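Local coordinates for pantothenate synthetase (Francisella tularensis subsp. tularensis, PDB 3N8H), which probably condenses pantoate with beta-alanine at the expense of ATP, passing through a pantoyl-adenylate intermediate, to give pantothenate, at residues I199-K204 against N225-K230; K204-L209 against L243-G248; N239-A244 against F256-G261. One frame throughout, in Å; residues are numbered along the deposited sequence. Where two conformers were deposited one is given.

Contact 1. Residues I199-K204 against N225-K230; sequences IEIANK and NSTGAK
Ile201 packs against the flat peptide linking Thr227 to Gly228. Its CG2 lies off one face, above and just past the carbonyl oxygen and not over the middle of the peptide; three carbons of Ile201 gather round Thr227 O, CG1 and CG2 each at 3.6 Å and CD1 slightly farther. The peptide belongs to a helix-ending turn that leads from helix 217-225 into strand 230-237, a type I turn from Asn225 to Gly228 overlapping an ST turn at Thr227. Gly228 suits its place because phi of 105° brings the chain out of the helix in a shape that a residue without CB takes up easily. Isoleucine suits position 201 because its branches spread over the carbonyl, the hydroxyl and the alanine methyl. With CG2 anti to the backbone N, that methyl rests against the turn, 3.3 Å from Thr227 OG1 and 4.0 Å from Ala229 CB, alanine being small enough to sit close to the helix. Lys204 flanks the turn more loosely: its CB comes 4.2 Å from Thr227 CG2, and its NZ remains 4.1 Å from Thr227 O and makes a long, weak ion pair with Glu200 OE2. The threonine hydroxyl is gripped from within its own chain stretch, by the carbonyl of Ile224 and by a nearly straight bond from Ala229 N to Thr227 OG1, 3.2 Å long with 168° at the hydrogen.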
loop_
_atom_site.group_PDB
_atom_site.type_symbol
_atom_site.label_atom_id
_atom_site.label_comp_id
_atom_site.label_asym_id
_atom_site.label_seq_id
_atom_site.Cartn_x
_atom_site.Cartn_y
_atom_site.Cartn_z
ATOM N N ILE A 199 26.140 0.575 -28.987
ATOM C CA ILE A 199 26.807 -0.546 -28.334
ATOM C C ILE A 199 28.286 -0.256 -28.111
ATOM O O ILE A 199 28.850 -0.635 -27.089
ATOM C CB ILE A 199 26.681 -1.844 -29.184
ATOM C CG1 ILE A 199 25.228 -2.321 -29.223
ATOM C CG2 ILE A 199 27.572 -2.935 -28.625
ATOM C CD1 ILE A 199 24.664 -2.664 -27.858
ATOM N N GLU A 200 28.923 0.407 -29.075
ATOM C CA GLU A 200 30.362 0.636 -28.987
ATOM C C GLU A 200 30.669 1.776 -28.005
ATOM O O GLU A 200 31.693 1.781 -27.316
ATOM C CB GLU A 200 30.967 0.918 -30.369
ATOM C CG GLU A 200 30.517 2.236 -31.003
ATOM C CD GLU A 200 31.552 2.839 -31.946
ATOM O OE1 GLU A 200 31.154 3.353 -33.016
ATOM O OE2 GLU A 200 32.763 2.802 -31.617
ATOM N N ILE A 201 29.769 2.740 -27.939
ATOM C CA ILE A 201 29.870 3.773 -26.921
ATOM C C ILE A 201 29.702 3.128 -25.546
ATOM O O ILE A 201 30.471 3.392 -24.632
ATOM C CB ILE A 201 28.804 4.824 -27.131
ATOM C CG1 ILE A 201 29.065 5.534 -28.471
ATOM C CG2 ILE A 201 28.779 5.806 -25.954
ATOM C CD1 ILE A 201 27.927 6.460 -28.868
ATOM N N ALA A 202 28.696 2.277 -25.401
ATOM C CA ALA A 202 28.474 1.631 -24.118
ATOM C C ALA A 202 29.744 0.906 -23.673
ATOM O O ALA A 202 30.172 1.053 -22.527
ATOM C CB ALA A 202 27.280 0.679 -24.186
ATOM N N ASN A 203 30.358 0.142 -24.579
ATOM C CA ASN A 203 31.595 -0.592 -24.256
ATOM C C ASN A 203 32.773 0.322 -23.876
ATOM O O ASN A 203 33.528 0.016 -22.952
ATOM C CB ASN A 203 31.998 -1.545 -25.392
ATOM C CG ASN A 203 31.028 -2.728 -25.557
ATOM O OD1 ASN A 203 30.390 -3.190 -24.596
ATOM N ND2 ASN A 203 30.932 -3.230 -26.786
ATOM N N LYS A 204 32.930 1.436 -24.587
ATOM C CA LYS A 204 33.927 2.439 -24.227
ATOM C C LYS A 204 33.728 2.998 -22.813
ATOM O O LYS A 204 34.690 3.205 -22.087
ATOM C CB LYS A 204 33.957 3.592 -25.239
ATOM C CG LYS A 204 34.637 3.251 -26.556
ATOM C CD LYS A 204 34.648 4.439 -27.522
ATOM C CE LYS A 204 33.240 4.795 -27.988
ATOM N NZ LYS A 204 33.245 5.756 -29.120
ATOM N N ASN A 225 31.300 11.403 -20.745
ATOM C CA ASN A 225 30.615 12.289 -21.686
ATOM C C ASN A 225 31.361 12.426 -23.012
ATOM O O ASN A 225 30.761 12.702 -24.043
ATOM C CB ASN A 225 30.337 13.666 -21.057
ATOM C CG ASN A 225 29.215 13.621 -20.011
ATOM O OD1 ASN A 225 28.418 12.675 -19.964
ATOM N ND2 ASN A 225 29.158 14.647 -19.158
ATOM N N SER A 226 32.671 12.204 -23.008
ATOM C CA SER A 226 33.416 12.353 -24.243
ATOM C C SER A 226 33.229 11.153 -25.190
ATOM O O SER A 226 33.676 11.193 -26.328
ATOM C CB SER A 226 34.902 12.638 -23.982
ATOM O OG SER A 226 35.593 11.449 -23.651
ATOM N N THR A 227 32.553 10.101 -24.728
ATOM C CA THR A 227 32.285 8.960 -25.594
ATOM C C THR A 227 31.058 9.237 -26.434
ATOM O O THR A 227 30.766 8.503 -27.376
ATOM C CB THR A 227 31.993 7.687 -24.781
ATOM O OG1 THR A 227 30.713 7.814 -24.140
ATOM C CG2 THR A 227 33.088 7.455 -23.719
ATOM N N GLY A 228 30.312 10.276 -26.065
ATOM C CA GLY A 228 29.046 10.563 -26.721
ATOM C C GLY A 228 27.835 10.204 -25.895
ATOM O O GLY A 228 26.716 10.593 -26.218
ATOM N N ALA A 229 28.052 9.437 -24.829
ATOM C CA ALA A 229 27.011 9.206 -23.835
ATOM C C ALA A 229 26.750 10.506 -23.045
ATOM O O ALA A 229 27.587 11.406 -23.056
ATOM C CB ALA A 229 27.448 8.097 -22.898
ATOM N N LYS A 230 25.600 10.607 -22.378
ATOM C CA LYS A 230 25.341 11.730 -21.453
ATOM C C LYS A 230 25.086 11.239 -20.046
ATOM O O LYS A 230 24.075 10.596 -19.754
ATOM C CB LYS A 230 24.184 12.629 -21.910
ATOM C CG LYS A 230 24.619 13.681 -22.938
ATOM C CD LYS A 230 23.486 14.107 -23.863
ATOM C CE LYS A 230 23.983 15.121 -24.899
ATOM N NZ LYS A 230 23.466 14.847 -26.273
#

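Contact 2. Residues K204-L209 against L243-G248; sequences KIYEIL and LAFYIG
Ile205 meets Phe245 in a CH-pi contact, the two side chains coming from opposite directions. In the conformer described, one of two modelled for Ile205, CD1 stands over one face of the Phe245 ring, 3.9 Å from its centroid and displaced toward the CD1-CE1 side of the ring. With chi1 of 56°, CG of the phenylalanine lies between the backbone N and the carbonyl carbon, which helps present the ring's face to Ile205.

Between the aromatic residues the contact is looser. Phe245 CZ comes to the edge of the Tyr206 ring, close to its plane, with CE2 of the tyrosine 4.2 Å away, and one face of that tyrosine ring is covered by Leu209 CD1 from the next helical turn. A tyrosine serves here because its ring packs while its hydroxyl bonds to Asp254.

Purely aliphatic contacts complete the layer: Ile205 CD1 also touches Ile247 CD1 at 4.1 Å, and Leu209 CD1 approaches Leu243 CD1 at 4.3 Å. No hydrogen bond crosses, as expected where a helix covers a sheet face through side chains; the axes of segments 204-209 and 243-247 approach to 12.4 Å at closest, at 151°, roughly antiparallel. Strand 240-247 is the middle one of its sheet, between 230-237 and 250-257, and helix 217-225 packs beside helix 196-210 through Ile224 against Leu209.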
loop_
_atom_site.group_PDB
_atom_site.type_symbol
_atom_site.label_atom_id
_atom_site.label_comp_id
_atom_site.label_asym_id
_atom_site.label_seq_id
_atom_site.Cartn_x
_atom_site.Cartn_y
_atom_site.Cartn_z
ATOM N N LYS A 204 32.930 1.436 -24.587
ATOM C CA LYS A 204 33.927 2.439 -24.227
ATOM C C LYS A 204 33.728 2.998 -22.813
ATOM O O LYS A 204 34.690 3.205 -22.087
ATOM C CB LYS A 204 33.957 3.592 -25.239
ATOM C CG LYS A 204 34.637 3.251 -26.556
ATOM C CD LYS A 204 34.648 4.439 -27.522
ATOM C CE LYS A 204 33.240 4.795 -27.988
ATOM N NZ LYS A 204 33.245 5.756 -29.120
ATOM N N ILE A 205 32.487 3.271 -22.444
ATOM C CA ILE A 205 32.191 3.718 -21.093
ATOM C C ILE A 205 32.753 2.714 -20.070
ATOM O O ILE A 205 33.371 3.105 -19.072
ATOM C CB ILE A 205 30.665 3.881 -20.866
ATOM C CG1 ILE A 205 30.110 5.069 -21.661
ATOM C CG2 ILE A 205 30.340 4.032 -19.364
ATOM C CD1 ILE A 205 28.590 5.207 -21.562
ATOM N N TYR A 206 32.531 1.421 -20.318
ATOM C CA TYR A 206 32.953 0.399 -19.370
ATOM C C TYR A 206 34.452 0.078 -19.420
ATOM O O TYR A 206 35.010 -0.466 -18.460
ATOM C CB TYR A 206 32.058 -0.837 -19.452
ATOM C CG TYR A 206 30.836 -0.593 -18.629
ATOM C CD1 TYR A 206 30.733 -1.085 -17.331
ATOM C CD2 TYR A 206 29.820 0.224 -19.109
ATOM C CE1 TYR A 206 29.616 -0.806 -16.552
ATOM C CE2 TYR A 206 28.716 0.514 -18.340
ATOM C CZ TYR A 206 28.622 -0.005 -17.064
ATOM O OH TYR A 206 27.517 0.301 -16.324
ATOM N N GLU A 207 35.097 0.457 -20.519
ATOM C CA GLU A 207 36.535 0.331 -20.629
ATOM C C GLU A 207 37.131 1.406 -19.733
ATOM O O GLU A 207 38.147 1.206 -19.080
ATOM C CB GLU A 207 36.954 0.545 -22.083
ATOM C CG GLU A 207 38.390 0.175 -22.408
ATOM C CD GLU A 207 38.680 0.246 -23.908
ATOM O OE1 GLU A 207 39.671 0.912 -24.289
ATOM O OE2 GLU A 207 37.915 -0.360 -24.700
ATOM N N ILE A 208 36.456 2.544 -19.693
ATOM C CA ILE A 208 36.853 3.665 -18.840
ATOM C C ILE A 208 36.620 3.344 -17.369
ATOM O O ILE A 208 37.484 3.560 -16.525
ATOM C CB ILE A 208 36.066 4.931 -19.234
ATOM C CG1 ILE A 208 36.506 5.418 -20.624
ATOM C CG2 ILE A 208 36.213 6.024 -18.182
ATOM C CD1 ILE A 208 35.667 6.539 -21.171
ATOM N N LEU A 209 35.441 2.833 -17.065
ATOM C CA LEU A 209 35.105 2.525 -15.686
ATOM C C LEU A 209 36.084 1.515 -15.090
ATOM O O LEU A 209 36.537 1.674 -13.966
ATOM C CB LEU A 209 33.657 2.025 -15.585
ATOM C CG LEU A 209 32.571 3.098 -15.824
ATOM C CD1 LEU A 209 31.164 2.467 -15.963
ATOM C CD2 LEU A 209 32.613 4.186 -14.727
ATOM N N LEU A 243 25.618 4.940 -10.818
ATOM C CA LEU A 243 25.541 5.826 -11.982
ATOM C C LEU A 243 24.371 5.493 -12.894
ATOM O O LEU A 243 23.771 4.408 -12.801
ATOM C CB LEU A 243 26.850 5.832 -12.791
ATOM C CG LEU A 243 27.118 4.633 -13.698
ATOM C CD1 LEU A 243 27.906 5.101 -14.894
ATOM C CD2 LEU A 243 27.896 3.593 -12.926
ATOM N N ALA A 244 24.067 6.448 -13.768
ATOM C CA ALA A 244 23.043 6.317 -14.794
ATOM C C ALA A 244 23.469 7.258 -15.908
ATOM O O ALA A 244 24.048 8.341 -15.648
ATOM C CB ALA A 244 21.662 6.749 -14.257
ATOM N N PHE A 245 23.175 6.862 -17.136
ATOM C CA PHE A 245 23.549 7.672 -18.301
ATOM C C PHE A 245 22.629 7.352 -19.460
ATOM O O PHE A 245 21.984 6.299 -19.470
ATOM C CB PHE A 245 24.994 7.388 -18.710
ATOM C CG PHE A 245 25.261 5.940 -18.998
ATOM C CD1 PHE A 245 25.123 5.440 -20.286
ATOM C CD2 PHE A 245 25.638 5.070 -17.974
ATOM C CE1 PHE A 245 25.359 4.101 -20.563
ATOM C CE2 PHE A 245 25.877 3.719 -18.239
ATOM C CZ PHE A 245 25.736 3.233 -19.535
ATOM N N TYR A 246 22.569 8.263 -20.432
ATOM C CA TYR A 246 21.831 8.039 -21.657
ATOM C C TYR A 246 22.835 7.769 -22.773
ATOM O O TYR A 246 23.901 8.374 -22.809
ATOM C CB TYR A 246 21.010 9.279 -22.048
ATOM C CG TYR A 246 19.627 9.373 -21.440
ATOM C CD1 TYR A 246 18.543 8.739 -22.033
ATOM C CD2 TYR A 246 19.405 10.104 -20.273
ATOM C CE1 TYR A 246 17.273 8.834 -21.482
ATOM C CE2 TYR A 246 18.142 10.193 -19.704
ATOM C CZ TYR A 246 17.084 9.560 -20.312
ATOM O OH TYR A 246 15.827 9.648 -19.754
ATOM N N ILE A 247 22.498 6.845 -23.677
ATOM C CA ILE A 247 23.144 6.817 -24.987
ATOM C C ILE A 247 22.000 6.973 -25.978
ATOM O O ILE A 247 21.078 6.134 -26.019
ATOM C CB ILE A 247 23.970 5.526 -25.266
ATOM C CG1 ILE A 247 24.975 5.278 -24.144
ATOM C CG2 ILE A 247 24.710 5.638 -26.614
ATOM C CD1 ILE A 247 25.721 3.975 -24.279
ATOM N N GLY A 248 22.021 8.062 -26.739
ATOM C CA GLY A 248 20.837 8.447 -27.492
ATOM C C GLY A 248 19.656 8.591 -26.540
ATOM O O GLY A 248 19.721 9.349 -25.561
#

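Contact 3. Residues N239-A244 against F256-G261; sequences NRIFLA and FLKETG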
loop_
_atom_site.group_PDB
_atom_site.type_symbol
_atom_site.label_atom_id
_atom_site.label_comp_id
_atom_site.label_asym_id
_atom_site.label_seq_id
_atom_site.Cartn_x
_atom_site.Cartn_y
_atom_site.Cartn_z
ATOM N N ASN A 239 30.119 2.280 0.184
ATOM C CA ASN A 239 31.300 1.849 -0.559
ATOM C C ASN A 239 30.982 1.386 -1.980
ATOM O O ASN A 239 31.735 0.611 -2.578
ATOM C CB ASN A 239 32.096 0.791 0.216
ATOM C CG ASN A 239 31.214 -0.298 0.794
ATOM O OD1 ASN A 239 30.275 -0.766 0.144
ATOM N ND2 ASN A 239 31.516 -0.712 2.029
ATOM N N ARG A 240 29.873 1.884 -2.521
ATOM C CA ARG A 240 29.481 1.546 -3.887
ATOM C C ARG A 240 29.503 2.783 -4.755
ATOM O O ARG A 240 29.340 3.904 -4.269
ATOM C CB ARG A 240 28.079 0.920 -3.914
ATOM C CG ARG A 240 27.933 -0.266 -2.964
ATOM C CD ARG A 240 26.590 -0.955 -3.098
ATOM N NE ARG A 240 26.505 -1.699 -4.346
ATOM C CZ ARG A 240 26.910 -2.954 -4.499
ATOM N NH1 ARG A 240 27.426 -3.637 -3.483
ATOM N NH2 ARG A 240 26.792 -3.530 -5.671
ATOM N N ILE A 241 29.734 2.575 -6.041
ATOM C CA ILE A 241 29.478 3.587 -7.046
ATOM C C ILE A 241 28.115 3.334 -7.688
ATOM O O ILE A 241 27.815 2.205 -8.110
ATOM C CB ILE A 241 30.527 3.537 -8.158
ATOM C CG1 ILE A 241 31.934 3.725 -7.589
ATOM C CG2 ILE A 241 30.220 4.583 -9.231
ATOM C CD1 ILE A 241 32.146 5.056 -6.863
ATOM N N PHE A 242 27.309 4.392 -7.760
ATOM C CA PHE A 242 26.041 4.416 -8.481
ATOM C C PHE A 242 26.118 5.373 -9.673
ATOM O O PHE A 242 26.600 6.494 -9.550
ATOM C CB PHE A 242 24.919 4.902 -7.562
ATOM C CG PHE A 242 24.549 3.923 -6.491
ATOM C CD1 PHE A 242 23.369 3.200 -6.574
ATOM C CD2 PHE A 242 25.401 3.704 -5.419
ATOM C CE1 PHE A 242 23.037 2.290 -5.587
ATOM C CE2 PHE A 242 25.073 2.805 -4.422
ATOM C CZ PHE A 242 23.888 2.094 -4.511
ATOM N N LEU A 243 25.618 4.940 -10.818
ATOM C CA LEU A 243 25.541 5.826 -11.982
ATOM C C LEU A 243 24.371 5.493 -12.894
ATOM O O LEU A 243 23.771 4.408 -12.801
ATOM C CB LEU A 243 26.850 5.832 -12.791
ATOM C CG LEU A 243 27.118 4.633 -13.698
ATOM C CD1 LEU A 243 27.906 5.101 -14.894
ATOM C CD2 LEU A 243 27.896 3.593 -12.926
ATOM N N ALA A 244 24.067 6.448 -13.768
ATOM C CA ALA A 244 23.043 6.317 -14.794
ATOM C C ALA A 244 23.469 7.258 -15.908
ATOM O O ALA A 244 24.048 8.341 -15.648
ATOM C CB ALA A 244 21.662 6.749 -14.257
ATOM N N PHE A 256 28.084 -0.787 -8.481
ATOM C CA PHE A 256 29.065 -1.824 -8.134
ATOM C C PHE A 256 29.905 -1.321 -6.962
ATOM O O PHE A 256 29.927 -0.118 -6.686
ATOM C CB PHE A 256 29.969 -2.145 -9.349
ATOM C CG PHE A 256 30.354 -0.922 -10.168
ATOM C CD1 PHE A 256 31.311 -0.035 -9.703
ATOM C CD2 PHE A 256 29.741 -0.655 -11.392
ATOM C CE1 PHE A 256 31.675 1.095 -10.451
ATOM C CE2 PHE A 256 30.086 0.481 -12.141
ATOM C CZ PHE A 256 31.064 1.359 -11.656
ATOM N N LEU A 257 30.583 -2.236 -6.268
ATOM C CA LEU A 257 31.530 -1.866 -5.213
ATOM C C LEU A 257 32.654 -1.014 -5.793
ATOM O O LEU A 257 33.144 -1.302 -6.873
ATOM C CB LEU A 257 32.126 -3.116 -4.580
ATOM C CG LEU A 257 31.169 -4.001 -3.783
ATOM C CD1 LEU A 257 31.833 -5.319 -3.425
ATOM C CD2 LEU A 257 30.727 -3.273 -2.526
ATOM N N LYS A 258 33.050 0.042 -5.080
ATOM C CA LYS A 258 34.119 0.931 -5.539
ATOM C C LYS A 258 35.446 0.193 -5.678
ATOM O O LYS A 258 36.195 0.425 -6.620
ATOM C CB LYS A 258 34.249 2.142 -4.601
ATOM C CG LYS A 258 35.364 3.138 -4.960
ATOM C CD LYS A 258 36.700 2.750 -4.323
ATOM C CE LYS A 258 37.748 3.856 -4.442
ATOM N NZ LYS A 258 37.370 5.083 -3.678
ATOM N N GLU A 259 35.722 -0.704 -4.733
ATOM C CA GLU A 259 36.963 -1.478 -4.717
ATOM C C GLU A 259 37.107 -2.401 -5.931
ATOM O O GLU A 259 38.224 -2.660 -6.404
ATOM C CB GLU A 259 37.048 -2.301 -3.422
ATOM C CG GLU A 259 37.927 -3.555 -3.503
ATOM C CD GLU A 259 39.427 -3.259 -3.455
ATOM O OE1 GLU A 259 39.810 -2.112 -3.132
ATOM O OE2 GLU A 259 40.225 -4.184 -3.735
ATOM N N THR A 260 35.983 -2.910 -6.436
ATOM C CA THR A 260 36.019 -3.877 -7.537
ATOM C C THR A 260 35.753 -3.269 -8.915
ATOM O O THR A 260 36.320 -3.712 -9.915
ATOM C CB THR A 260 35.024 -5.040 -7.316
ATOM O OG1 THR A 260 33.677 -4.554 -7.397
ATOM C CG2 THR A 260 35.254 -5.683 -5.958
ATOM N N GLY A 261 34.889 -2.263 -8.978
ATOM C CA GLY A 261 34.467 -1.749 -10.270
ATOM C C GLY A 261 33.517 -2.763 -10.907
ATOM O O GLY A 261 33.079 -3.714 -10.234
HETATM O O HOH W 1 33.972 -0.855 -2.466
#
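A chi1 of 39° puts the Phe256 ring between its own backbone N and carbonyl carbon, folding it across Ile241 on the neighbouring strand, where its CE1 lies 3.5 Å from Ile241 CB. Ile241 O sits over one face of the ring, and Leu243 CD2 meets CE2 of the phenylalanine at 3.9 Å. Branched aliphatic residues suit this surface, giving the ring a broad apolar flank. Arg240 bends at chi3, and its guanidinium lies with one face over the peptide between Phe256 and Leu257, NH1 being 3.5 Å from Leu257 CD2. Its polar end is held by a salt bridge to Glu151, in a predicted ATP site, and a hydrogen bond to Asn255. The backbones pair Ile241 with Phe256 through two bonds, Ile241 N to Phe256 O at 2.8 Å and Phe256 N to Ile241 O at 3.0 Å. Beyond the strand end, Lys258 N donates to Asn239 O at 2.9 Å, and a water gives a hydrogen to that same oxygen while accepting from Glu259 N. Ile241-Phe256 is thus a hydrogen-bonded antiparallel pair beside the non-hydrogen-bonded pair Arg240-Leu257, and strands 240-247 and 250-257 form a beta hairpin whose open end lies here.

How the contacts relate
The three contacts lie on the same small helix-and-sheet part of the chain, and contact 3 reaches the parallel-sheet part through Arg240. Contacts 1 and 2 have centres about 5 Å apart, share Lys204 and helix 196-210, and touch through Ala229 against Ile205 and a probable hydrogen bond from Lys230 N to Tyr246 O; their segments alternate along the sequence. Contact 3 follows contact 1 in series, about 18 Å away between centres, without touching it. It shares Leu243 and Ala244 with contact 2, whose centre is about 13 Å off. Strand 240-247 pairs with 250-257 along its length, while helix 196-210 covers the part from Leu243 to Ile247, so the three-stranded antiparallel sheet, hairpin included, is where helix and turn meet.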